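Rutinosidase (Aspergillus niger, PDB 6I1A) hydrolyses glycosidic bonds as a family 5 glycoside hydrolase, releasing the disaccharide rutinose from flavonoid glycosides such as rutin. Local coordinates at residues 302-307 against 323-328. Sequence-based numbering, arbitrary orientation. Where two conformers were deposited one is given.
Sequences GEWAIQ and AGLETW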
# COMPACT_ATOMS: atom_id res chain seq x y z
N GLY A 302 15.48 -10.41 -1.71
CA GLY A 302 16.17 -10.91 -2.90
C GLY A 302 16.18 -9.99 -4.10
O GLY A 302 16.95 -10.29 -5.05
N GLU A 303 15.34 -8.99 -4.13
CA GLU A 303 15.38 -7.96 -5.19
C GLU A 303 15.01 -6.64 -4.54
O GLU A 303 14.01 -6.56 -3.79
CB GLU A 303 14.42 -8.18 -6.33
CG GLU A 303 14.68 -9.41 -7.16
CD GLU A 303 13.81 -9.49 -8.39
OE1 GLU A 303 13.21 -8.45 -8.84
OE2 GLU A 303 13.65 -10.62 -8.92
N TRP A 304 15.73 -5.59 -4.95
CA TRP A 304 15.42 -4.18 -4.64
C TRP A 304 16.29 -3.31 -5.52
O TRP A 304 17.29 -3.77 -6.10
CB TRP A 304 15.61 -3.86 -3.14
CG TRP A 304 17.06 -3.78 -2.73
CD1 TRP A 304 18.00 -4.76 -2.67
CD2 TRP A 304 17.74 -2.55 -2.35
NE1 TRP A 304 19.19 -4.24 -2.21
CE2 TRP A 304 19.07 -2.90 -2.02
CE3 TRP A 304 17.32 -1.22 -2.23
CZ2 TRP A 304 19.96 -1.94 -1.55
CZ3 TRP A 304 18.21 -0.27 -1.75
CH2 TRP A 304 19.50 -0.67 -1.45
N ALA A 305 15.91 -2.03 -5.62
CA ALA A 305 16.69 -1.03 -6.33
C ALA A 305 16.29 0.33 -5.81
O ALA A 305 15.24 0.47 -5.24
CB ALA A 305 16.56 -1.16 -7.82
N ILE A 306 17.12 1.35 -6.09
CA ILE A 306 16.94 2.72 -5.50
C ILE A 306 16.15 3.66 -6.39
O ILE A 306 15.93 4.81 -5.93
CB ILE A 306 18.29 3.34 -5.12
CG1 ILE A 306 19.18 3.57 -6.31
CG2 ILE A 306 18.93 2.57 -4.02
CD1 ILE A 306 20.31 4.57 -6.00
N GLN A 307 15.71 3.32 -7.60
CA GLN A 307 14.93 4.28 -8.39
C GLN A 307 13.62 4.59 -7.68
O GLN A 307 12.86 3.67 -7.27
CB GLN A 307 14.65 3.77 -9.79
CG GLN A 307 13.87 4.82 -10.61
CD GLN A 307 13.43 4.36 -11.97
OE1 GLN A 307 14.02 3.44 -12.57
NE2 GLN A 307 12.41 5.01 -12.50
N ALA A 323 21.86 3.09 2.76
CA ALA A 323 20.70 3.05 3.66
C ALA A 323 19.95 1.71 3.50
O ALA A 323 19.55 1.06 4.47
CB ALA A 323 19.78 4.23 3.45
N GLY A 324 19.73 1.33 2.27
CA GLY A 324 19.02 0.07 2.04
C GLY A 324 19.82 -1.09 2.52
O GLY A 324 19.29 -1.99 3.22
N LEU A 325 21.11 -1.20 2.17
CA LEU A 325 21.92 -2.34 2.63
C LEU A 325 21.85 -2.48 4.15
O LEU A 325 21.64 -3.59 4.71
CB LEU A 325 23.37 -2.19 2.21
CG LEU A 325 23.60 -2.30 0.72
CD1 LEU A 325 25.08 -2.12 0.40
CD2 LEU A 325 23.20 -3.64 0.14
N GLU A 326 22.00 -1.36 4.85
CA GLU A 326 22.03 -1.38 6.33
C GLU A 326 20.68 -1.84 6.90
O GLU A 326 20.62 -2.61 7.88
CB GLU A 326 22.39 -0.01 6.92
CG GLU A 326 23.85 0.37 6.79
CD GLU A 326 24.15 1.80 7.20
OE1 GLU A 326 25.21 2.29 6.73
OE2 GLU A 326 23.23 2.45 7.86
N THR A 327 19.58 -1.39 6.27
CA THR A 327 18.23 -1.70 6.75
C THR A 327 17.95 -3.19 6.52
O THR A 327 17.48 -3.85 7.43
CB THR A 327 17.23 -0.81 6.06
OG1 THR A 327 17.52 0.58 6.28
CG2 THR A 327 15.83 -1.08 6.58
N TRP A 328 18.18 -3.66 5.32
CA TRP A 328 17.83 -5.07 5.05
C TRP A 328 18.67 -6.02 5.89
O TRP A 328 18.19 -7.16 6.19
CB TRP A 328 17.98 -5.42 3.58
CG TRP A 328 17.31 -4.52 2.59
CD1 TRP A 328 17.87 -3.98 1.47
CD2 TRP A 328 15.98 -3.94 2.65
NE1 TRP A 328 17.00 -3.22 0.80
CE2 TRP A 328 15.80 -3.16 1.48
CE3 TRP A 328 14.90 -4.07 3.50
CZ2 TRP A 328 14.61 -2.51 1.15
CZ3 TRP A 328 13.72 -3.41 3.19
CH2 TRP A 328 13.56 -2.63 2.04
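The indole nitrogen of Trp328, NE1, sits over the centre of one face of the Trp304 indole, 3.3 Å from its CD2, with the N-H directed into the pi cloud. It is a T-shaped, edge-to-face pair: the five-membered rings stand at 75°, their centroids 4.4 Å apart, and Trp328 CD1 extends the same edge to 3.8 Å from Trp304 CE2. No hydrogen bond joins the two segments; the indole N-H faces an aromatic surface. Trp304 holds CG between its backbone N and carbonyl carbon (chi1 73°), which swings the ring out from strand 302-307 toward the helix. The far end of its benzo ring then reaches the helix backbone, CH2 lying obliquely 3.6 Å from Gly324 CA, where the absence of a side chain permits the close approach. Alongside, one branch of Leu325 adds an apolar contact, CD2 to Trp304 CZ2 at 4.0 Å. Within the helix itself, behind the contact, Ala323 O accepts hydrogen bonds from both Thr327 N and Thr327 OG1, the hydroxyl at 2.8 Å, from opposite faces of its carbonyl plane. The contact is buried between a strand of the TIM barrel and the helix that follows it. Helix 317-331 is the crossover between parallel strands 299-308 and 334-337, and segment 323-328 runs back nearly antiparallel (148°) to segment 302-307. Ser335 of strand 334-337 touches Trp304, Leu325 and Trp328; Tyr337 stacks edge-to-face with Trp304, while Trp328 also meets His267 of strand 261-269 and Ile284 of helix 280-290.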